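Local atomic coordinates of protein SSD1 (Saccharomyces cerevisiae S288C, PDB entry 7AM1), a protein that binds the 5' and 3' untranslated regions of mRNAs and acts as a translation repressor, a non-enzymatic pseudonuclease of the RNase II family. Residues R320-L325 against Q710-H715; E526-E531 against L626-M631. All blocks are in the same frame, centred on the assembly; numbering follows the deposited sequence.

Both contacts lie close to the centre of the folded chain, with their own centres about 18 Å apart. Along the sequence the segments run 320-325, 526-531, 626-631, 710-715, so the two partners of contact 2 both fall between those of contact 1. Contact 1 joins the C-terminal end of helix 311-321, in the region of the second cold-shock domain, to the long helix 689-725, whereas contact 2 is internal to the RNB domain, bringing together the ends of helices 523-529 and 617-629. They meet where Gln710 NE2 packs 3.8 Å from Glu531 CB. Helix 689-725 thus serves as a common element, packing against the cold-shock region and against the RNB domain of this RNA-binding pseudonuclease.

Contact 1 of 2, residues R320-L325 against Q710-H715; sequences RDNNFL and QEQAIH
Asn322 and Gln712 reach for each other from opposite directions and meet amide to amide, the two planes inclined to one another, neither coplanar nor stacked. The one direct bond runs from Asn322 ND2 to Gln712 OE1, 3.0 Å, bent at the hydrogen to 142°. The acceptor lies in the plane of the asparagine amide, but the donor stands 39° above the carbonyl plane of Gln712, not on a lone pair. Gln712 manages the reach because its chain runs extended beyond CG.

Water does the rest. Water 1 is held by three bonds: it donates to Asp321 OD2 and to Asn322 OD1, and it accepts from Gln712 NE2 at 3.1 Å. Water 2 donates to the same Asp321 OD2 and to Gln712 OE1. Asp321 therefore joins the contact without touching the helix directly, and both ends of the Gln712 amide are used, which fixes its flip.

The Asn322 amide is pinned as well. Its ND2 also donates to Ile318 O, in the last turn of the helix that Asn322 follows, while OD1 accepts from Gln708 NE2 as well as from water 1. CG sits beside the backbone N (chi1 -70°), which leaves the amide within reach of that carbonyl. The backbone here closes helix 311-321 with a Schellman motif: Asn323, at positive phi, is the C-prime residue, with Asn323 N bonded to Arg320 O and Phe324 N to Leu319 O.

Earlier in helix 689-725, Phe701 and Cys705 receive Asn323, and Lys702 donates to its carbonyl, so the C-terminal end of helix 311-321 rests on the flank of that long helix.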
ATOM      1  N   ARG A 320      16.113  -2.735  -2.573  1.00 39.23           N
ATOM      2  CA  ARG A 320      17.022  -1.603  -2.727  1.00 41.01           C
ATOM      3  C   ARG A 320      16.283  -0.353  -3.180  1.00 39.56           C
ATOM      4  O   ARG A 320      16.580   0.757  -2.719  1.00 37.91           O
ATOM      5  CB  ARG A 320      18.119  -1.909  -3.744  1.00 45.00           C
ATOM      6  CG  ARG A 320      18.977  -3.130  -3.523  1.00 51.42           C
ATOM      7  CD  ARG A 320      19.963  -2.957  -2.401  1.00 58.36           C
ATOM      8  NE  ARG A 320      20.602  -4.231  -2.091  1.00 64.42           N
ATOM      9  CZ  ARG A 320      21.657  -4.708  -2.750  1.00 68.95           C
ATOM     10  NH1 ARG A 320      22.198  -4.009  -3.739  1.00 70.04           N
ATOM     11  NH2 ARG A 320      22.182  -5.877  -2.416  1.00 71.37           N
ATOM     12  N   ASP A 321      15.351  -0.504  -4.128  1.00 41.66           N
ATOM     13  CA  ASP A 321      14.596   0.646  -4.604  1.00 43.53           C
ATOM     14  C   ASP A 321      13.830   1.293  -3.470  1.00 42.86           C
ATOM     15  O   ASP A 321      13.559   2.499  -3.506  1.00 43.74           O
ATOM     16  CB  ASP A 321      13.631   0.233  -5.710  1.00 46.72           C
ATOM     17  CG  ASP A 321      13.037   1.424  -6.436  1.00 50.76           C
ATOM     18  OD1 ASP A 321      13.800   2.348  -6.805  1.00 50.83           O
ATOM     19  OD2 ASP A 321      11.807   1.426  -6.661  1.00 53.36           O
ATOM     20  N   ASN A 322      13.451   0.506  -2.469  1.00 41.08           N
ATOM     21  CA  ASN A 322      12.797   1.018  -1.278  1.00 38.79           C
ATOM     22  C   ASN A 322      13.757   1.179  -0.103  1.00 40.51           C
ATOM     23  O   ASN A 322      13.316   1.193   1.050  1.00 38.59           O
ATOM     24  CB  ASN A 322      11.617   0.116  -0.932  1.00 38.39           C
ATOM     25  CG  ASN A 322      10.496   0.243  -1.946  1.00 38.08           C
ATOM     26  OD1 ASN A 322       9.786   1.247  -1.971  1.00 38.66           O
ATOM     27  ND2 ASN A 322      10.350  -0.760  -2.801  1.00 38.33           N
ATOM     28  N   ASN A 323      15.063   1.280  -0.372  1.00 44.33           N
ATOM     29  CA  ASN A 323      16.045   1.776   0.597  1.00 48.18           C
ATOM     30  C   ASN A 323      16.337   0.786   1.716  1.00 48.75           C
ATOM     31  O   ASN A 323      16.755   1.182   2.807  1.00 48.41           O
ATOM     32  CB  ASN A 323      15.597   3.117   1.180  1.00 50.73           C
ATOM     33  CG  ASN A 323      15.365   4.159   0.111  1.00 52.36           C
ATOM     34  OD1 ASN A 323      16.315   4.638  -0.500  1.00 51.70           O
ATOM     35  ND2 ASN A 323      14.101   4.459  -0.174  1.00 53.57           N
ATOM     36  N   PHE A 324      16.142  -0.501   1.458  1.00 49.49           N
ATOM     37  CA  PHE A 324      16.487  -1.553   2.412  1.00 51.00           C
ATOM     38  C   PHE A 324      17.753  -2.241   1.911  1.00 54.36           C
ATOM     39  O   PHE A 324      17.707  -3.043   0.975  1.00 56.62           O
ATOM     40  CB  PHE A 324      15.330  -2.536   2.581  1.00 49.06           C
ATOM     41  CG  PHE A 324      14.098  -1.919   3.183  1.00 47.75           C
ATOM     42  CD1 PHE A 324      14.008  -1.715   4.550  1.00 48.37           C
ATOM     43  CD2 PHE A 324      13.035  -1.538   2.384  1.00 45.61           C
ATOM     44  CE1 PHE A 324      12.879  -1.141   5.110  1.00 46.48           C
ATOM     45  CE2 PHE A 324      11.906  -0.961   2.937  1.00 44.15           C
ATOM     46  CZ  PHE A 324      11.830  -0.761   4.304  1.00 44.71           C
ATOM     47  N   LEU A 325      18.890  -1.906   2.526  1.00 54.30           N
ATOM     48  CA  LEU A 325      20.132  -2.615   2.242  1.00 54.42           C
ATOM     49  C   LEU A 325      20.258  -3.882   3.077  1.00 53.18           C
ATOM     50  O   LEU A 325      20.897  -4.845   2.642  1.00 53.09           O
ATOM     51  CB  LEU A 325      21.332  -1.703   2.497  1.00 57.48           C
ATOM     52  CG  LEU A 325      21.449  -0.476   1.595  1.00 60.15           C
ATOM     53  CD1 LEU A 325      22.684   0.321   1.973  1.00 63.46           C
ATOM     54  CD2 LEU A 325      21.498  -0.880   0.131  1.00 60.54           C
ATOM     55  N   GLN A 710       6.167  -4.370  -0.101  1.00 35.09           N
ATOM     56  CA  GLN A 710       5.229  -5.475   0.056  1.00 33.97           C
ATOM     57  C   GLN A 710       4.302  -5.580  -1.150  1.00 33.01           C
ATOM     58  O   GLN A 710       4.143  -6.661  -1.728  1.00 33.12           O
ATOM     59  CB  GLN A 710       4.438  -5.309   1.355  1.00 30.57           C
ATOM     60  CG  GLN A 710       3.252  -6.261   1.483  1.00 29.74           C
ATOM     61  CD  GLN A 710       2.675  -6.287   2.888  1.00 30.98           C
ATOM     62  OE1 GLN A 710       1.503  -5.974   3.106  1.00 32.61           O
ATOM     63  NE2 GLN A 710       3.500  -6.675   3.849  1.00 31.36           N
ATOM     64  N   GLU A 711       3.715  -4.460  -1.576  1.00 32.90           N
ATOM     65  CA  GLU A 711       2.787  -4.512  -2.703  1.00 34.30           C
ATOM     66  C   GLU A 711       3.505  -4.784  -4.019  1.00 32.24           C
ATOM     67  O   GLU A 711       2.943  -5.437  -4.906  1.00 32.03           O
ATOM     68  CB  GLU A 711       1.988  -3.212  -2.779  1.00 37.95           C
ATOM     69  CG  GLU A 711       1.073  -3.034  -1.567  1.00 43.97           C
ATOM     70  CD  GLU A 711      -0.324  -2.548  -1.918  1.00 47.26           C
ATOM     71  OE1 GLU A 711      -0.490  -1.908  -2.980  1.00 50.28           O
ATOM     72  OE2 GLU A 711      -1.255  -2.814  -1.126  1.00 45.64           O
ATOM     73  N   GLN A 712       4.727  -4.276  -4.180  1.00 33.37           N
ATOM     74  CA  GLN A 712       5.489  -4.556  -5.392  1.00 34.15           C
ATOM     75  C   GLN A 712       5.804  -6.040  -5.502  1.00 33.17           C
ATOM     76  O   GLN A 712       5.776  -6.610  -6.598  1.00 33.18           O
ATOM     77  CB  GLN A 712       6.768  -3.723  -5.398  1.00 36.84           C
ATOM     78  CG  GLN A 712       6.526  -2.268  -5.777  1.00 40.91           C
ATOM     79  CD  GLN A 712       7.716  -1.372  -5.489  1.00 44.94           C
ATOM     80  OE1 GLN A 712       8.802  -1.842  -5.150  1.00 44.95           O
ATOM     81  NE2 GLN A 712       7.508  -0.067  -5.608  1.00 48.08           N
ATOM     82  N   ALA A 713       6.121  -6.679  -4.375  1.00 32.49           N
ATOM     83  CA  ALA A 713       6.423  -8.105  -4.390  1.00 33.15           C
ATOM     84  C   ALA A 713       5.162  -8.933  -4.614  1.00 33.64           C
ATOM     85  O   ALA A 713       5.195  -9.944  -5.328  1.00 34.73           O
ATOM     86  CB  ALA A 713       7.121  -8.496  -3.087  1.00 33.92           C
ATOM     87  N   ILE A 714       4.038  -8.523  -4.023  1.00 31.94           N
ATOM     88  CA  ILE A 714       2.765  -9.167  -4.339  1.00 32.76           C
ATOM     89  C   ILE A 714       2.486  -9.068  -5.831  1.00 33.66           C
ATOM     90  O   ILE A 714       2.135 -10.055  -6.488  1.00 34.66           O
ATOM     91  CB  ILE A 714       1.621  -8.537  -3.527  1.00 31.47           C
ATOM     92  CG1 ILE A 714       1.763  -8.853  -2.038  1.00 32.71           C
ATOM     93  CG2 ILE A 714       0.287  -9.010  -4.068  1.00 30.06           C
ATOM     94  CD1 ILE A 714       0.830  -8.029  -1.162  1.00 33.03           C
ATOM     95  N   HIS A 715       2.602  -7.855  -6.378  1.00 34.32           N
ATOM     96  CA  HIS A 715       2.301  -7.627  -7.784  1.00 33.31           C
ATOM     97  C   HIS A 715       3.156  -8.513  -8.670  1.00 32.68           C
ATOM     98  O   HIS A 715       2.671  -9.083  -9.654  1.00 31.72           O
ATOM     99  CB  HIS A 715       2.531  -6.150  -8.113  1.00 33.81           C
ATOM    100  CG  HIS A 715       2.361  -5.812  -9.560  1.00 34.58           C
ATOM    101  ND1 HIS A 715       3.393  -5.906 -10.469  1.00 35.92           N
ATOM    102  CD2 HIS A 715       1.288  -5.365 -10.254  1.00 34.46           C
ATOM    103  CE1 HIS A 715       2.960  -5.541 -11.663  1.00 35.35           C
ATOM    104  NE2 HIS A 715       1.686  -5.207 -11.560  1.00 35.13           N
TER
HETATM  105  O   HOH W   1       9.854   1.783  -4.619  1.00 49.91           O
HETATM  106  O   HOH W   2      10.757  -1.395  -7.487  1.00 52.28           O

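Contact 2 of 2, residues E526-E531 against L626-M631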
ATOM      1  N   GLU A 526      -7.186  -0.539   6.259  1.00 33.79           N
ATOM      2  CA  GLU A 526      -6.152  -1.031   7.170  1.00 33.11           C
ATOM      3  C   GLU A 526      -4.759  -0.744   6.618  1.00 32.78           C
ATOM      4  O   GLU A 526      -3.863  -0.325   7.362  1.00 30.66           O
ATOM      5  CB  GLU A 526      -6.342  -2.529   7.429  1.00 33.37           C
ATOM      6  CG  GLU A 526      -5.104  -3.286   7.931  1.00 33.96           C
ATOM      7  CD  GLU A 526      -4.626  -2.865   9.315  1.00 35.58           C
ATOM      8  OE1 GLU A 526      -5.343  -2.114  10.014  1.00 35.32           O
ATOM      9  OE2 GLU A 526      -3.526  -3.311   9.711  1.00 35.89           O
ATOM     10  N   SER A 527      -4.563  -0.937   5.307  1.00 34.62           N
ATOM     11  CA  SER A 527      -3.240  -0.771   4.714  1.00 33.75           C
ATOM     12  C   SER A 527      -2.802   0.686   4.677  1.00 32.89           C
ATOM     13  O   SER A 527      -1.619   0.951   4.440  1.00 33.51           O
ATOM     14  CB  SER A 527      -3.195  -1.380   3.301  1.00 34.21           C
ATOM     15  OG  SER A 527      -3.794  -0.542   2.332  1.00 34.48           O
ATOM     16  N   LEU A 528      -3.718   1.634   4.882  1.00 32.45           N
ATOM     17  CA  LEU A 528      -3.306   3.012   5.100  1.00 33.60           C
ATOM     18  C   LEU A 528      -2.544   3.179   6.407  1.00 34.20           C
ATOM     19  O   LEU A 528      -1.768   4.129   6.535  1.00 34.03           O
ATOM     20  CB  LEU A 528      -4.517   3.944   5.098  1.00 34.99           C
ATOM     21  CG  LEU A 528      -5.234   4.134   3.760  1.00 38.40           C
ATOM     22  CD1 LEU A 528      -6.563   4.850   3.977  1.00 40.73           C
ATOM     23  CD2 LEU A 528      -4.355   4.908   2.772  1.00 38.89           C
ATOM     24  N   ASP A 529      -2.741   2.289   7.382  1.00 33.96           N
ATOM     25  CA  ASP A 529      -2.043   2.441   8.649  1.00 32.56           C
ATOM     26  C   ASP A 529      -0.862   1.499   8.816  1.00 31.12           C
ATOM     27  O   ASP A 529       0.137   1.887   9.424  1.00 30.84           O
ATOM     28  CB  ASP A 529      -2.986   2.224   9.835  1.00 34.25           C
ATOM     29  CG  ASP A 529      -2.330   2.583  11.149  1.00 34.18           C
ATOM     30  OD1 ASP A 529      -2.059   3.788  11.349  1.00 33.72           O
ATOM     31  OD2 ASP A 529      -2.062   1.671  11.962  1.00 33.72           O
ATOM     32  N   ASP A 530      -0.922   0.293   8.262  1.00 33.16           N
ATOM     33  CA  ASP A 530       0.058  -0.729   8.594  1.00 34.22           C
ATOM     34  C   ASP A 530       0.169  -1.694   7.426  1.00 33.72           C
ATOM     35  O   ASP A 530      -0.633  -1.665   6.491  1.00 33.66           O
ATOM     36  CB  ASP A 530      -0.360  -1.441   9.890  1.00 35.98           C
ATOM     37  CG  ASP A 530       0.798  -2.075  10.628  1.00 38.46           C
ATOM     38  OD1 ASP A 530       1.966  -1.845  10.257  1.00 39.19           O
ATOM     39  OD2 ASP A 530       0.521  -2.824  11.594  1.00 40.39           O
ATOM     40  N   GLU A 531       1.187  -2.545   7.480  1.00 33.32           N
ATOM     41  CA  GLU A 531       1.378  -3.584   6.480  1.00 33.66           C
ATOM     42  C   GLU A 531       1.038  -4.949   7.060  1.00 33.82           C
ATOM     43  O   GLU A 531       1.122  -5.173   8.271  1.00 35.71           O
ATOM     44  CB  GLU A 531       2.820  -3.602   5.966  1.00 32.68           C
ATOM     45  CG  GLU A 531       3.317  -2.265   5.431  1.00 33.69           C
ATOM     46  CD  GLU A 531       3.821  -1.342   6.520  1.00 33.54           C
ATOM     47  OE1 GLU A 531       3.246  -0.243   6.674  1.00 32.55           O
ATOM     48  OE2 GLU A 531       4.787  -1.715   7.228  1.00 33.86           O
ATOM     49  N   LEU A 626     -12.431   3.144  -4.402  1.00 35.35           N
ATOM     50  CA  LEU A 626     -12.553   4.569  -4.695  1.00 37.16           C
ATOM     51  C   LEU A 626     -12.189   5.419  -3.483  1.00 36.24           C
ATOM     52  O   LEU A 626     -11.483   6.428  -3.611  1.00 36.37           O
ATOM     53  CB  LEU A 626     -13.975   4.882  -5.160  1.00 40.43           C
ATOM     54  CG  LEU A 626     -14.424   4.203  -6.458  1.00 42.71           C
ATOM     55  CD1 LEU A 626     -15.863   4.568  -6.780  1.00 44.56           C
ATOM     56  CD2 LEU A 626     -13.512   4.563  -7.612  1.00 43.38           C
ATOM     57  N   LEU A 627     -12.669   5.034  -2.299  1.00 36.10           N
ATOM     58  CA  LEU A 627     -12.347   5.779  -1.087  1.00 38.04           C
ATOM     59  C   LEU A 627     -10.853   5.728  -0.798  1.00 36.74           C
ATOM     60  O   LEU A 627     -10.233   6.751  -0.492  1.00 37.25           O
ATOM     61  CB  LEU A 627     -13.147   5.217   0.087  1.00 39.40           C
ATOM     62  CG  LEU A 627     -12.877   5.841   1.455  1.00 41.88           C
ATOM     63  CD1 LEU A 627     -13.153   7.332   1.420  1.00 44.32           C
ATOM     64  CD2 LEU A 627     -13.717   5.163   2.516  1.00 42.17           C
ATOM     65  N   PHE A 628     -10.254   4.544  -0.932  1.00 36.35           N
ATOM     66  CA  PHE A 628      -8.837   4.358  -0.638  1.00 37.60           C
ATOM     67  C   PHE A 628      -7.965   5.306  -1.452  1.00 41.03           C
ATOM     68  O   PHE A 628      -6.930   5.776  -0.960  1.00 41.10           O
ATOM     69  CB  PHE A 628      -8.485   2.891  -0.903  1.00 37.15           C
ATOM     70  CG  PHE A 628      -7.028   2.575  -0.811  1.00 38.19           C
ATOM     71  CD1 PHE A 628      -6.407   2.451   0.418  1.00 38.10           C
ATOM     72  CD2 PHE A 628      -6.282   2.358  -1.956  1.00 39.83           C
ATOM     73  CE1 PHE A 628      -5.063   2.142   0.501  1.00 38.57           C
ATOM     74  CE2 PHE A 628      -4.938   2.052  -1.879  1.00 40.71           C
ATOM     75  CZ  PHE A 628      -4.329   1.942  -0.647  1.00 40.12           C
ATOM     76  N   LYS A 629      -8.384   5.627  -2.679  1.00 43.18           N
ATOM     77  CA  LYS A 629      -7.582   6.465  -3.554  1.00 44.97           C
ATOM     78  C   LYS A 629      -7.533   7.915  -3.110  1.00 44.90           C
ATOM     79  O   LYS A 629      -6.629   8.645  -3.530  1.00 45.04           O
ATOM     80  CB  LYS A 629      -8.149   6.467  -4.971  1.00 47.65           C
ATOM     81  CG  LYS A 629      -8.119   5.168  -5.689  1.00 49.50           C
ATOM     82  CD  LYS A 629      -8.687   5.386  -7.074  1.00 51.06           C
ATOM     83  CE  LYS A 629      -8.782   4.103  -7.842  1.00 49.40           C
ATOM     84  NZ  LYS A 629      -8.842   4.398  -9.283  1.00 48.58           N
ATOM     85  N   THR A 630      -8.465   8.351  -2.272  1.00 43.59           N
ATOM     86  CA  THR A 630      -8.520   9.752  -1.889  1.00 45.53           C
ATOM     87  C   THR A 630      -7.612  10.085  -0.717  1.00 45.44           C
ATOM     88  O   THR A 630      -7.536  11.255  -0.327  1.00 46.29           O
ATOM     89  CB  THR A 630      -9.960  10.148  -1.545  1.00 47.90           C
ATOM     90  OG1 THR A 630     -10.364   9.490  -0.337  1.00 48.85           O
ATOM     91  CG2 THR A 630     -10.904   9.769  -2.676  1.00 49.23           C
ATOM     92  N   MET A 631      -6.911   9.100  -0.159  1.00 46.45           N
ATOM     93  CA  MET A 631      -6.223   9.313   1.101  1.00 49.24           C
ATOM     94  C   MET A 631      -4.765   8.887   1.051  1.00 47.50           C
ATOM     95  O   MET A 631      -4.440   7.835   0.491  1.00 46.04           O
ATOM     96  CB  MET A 631      -6.917   8.540   2.224  1.00 52.70           C
ATOM     97  CG  MET A 631      -8.098   9.266   2.787  1.00 56.51           C
ATOM     98  SD  MET A 631      -8.795   8.394   4.185  1.00 56.75           S
ATOM     99  CE  MET A 631      -9.533   6.985   3.360  1.00 54.98           C
TER
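Leu528 drives its side chain between Phe628 and Met631, and its course is easily traced. CB points toward segment 626-631, and CG, beside the backbone N at chi1 -69°, settles 3.8 Å from Phe628 CE1. There the chain forks. CD2 stays with the phenylalanine, 3.6 Å from the same CE1, and also comes to 3.7 Å from the backbone O of Met631. CD1 turns to the methionine instead, where it meets the CE methyl at 3.7 Å and has CB of Met631 slightly farther off. The two side chains cross at about a right angle, and the bend at chi3 of Met631 (-71°) folds CE round to that methyl. Leu528 and Phe628, by contrast, slide past one another in opposite directions.

All of this happens within the RNB domain, where helix 617-629 runs out close to the end of helix 523-529; Thr630 OG1 donates to Leu627 O at 2.7 Å, in the carbonyl plane, tying the turn that follows helix 617-629. With an alanine in place of Leu528, Met631 CE would probably lose the CD1 methyl it rests on, and a gap would be likely to open beside the Phe628 ring.

Ser527 adds a second touch on that ring, its OG 3.5 Å from Phe628 CE1 in a contact that is not a hydrogen bond; the hydroxyl is bonded to Leu524 O in its own helix. The backbone of Leu528 is hydrogen-bonded to that of Ala634, and Tyr707 of helix 689-725 packs against both Ser527 and Phe628.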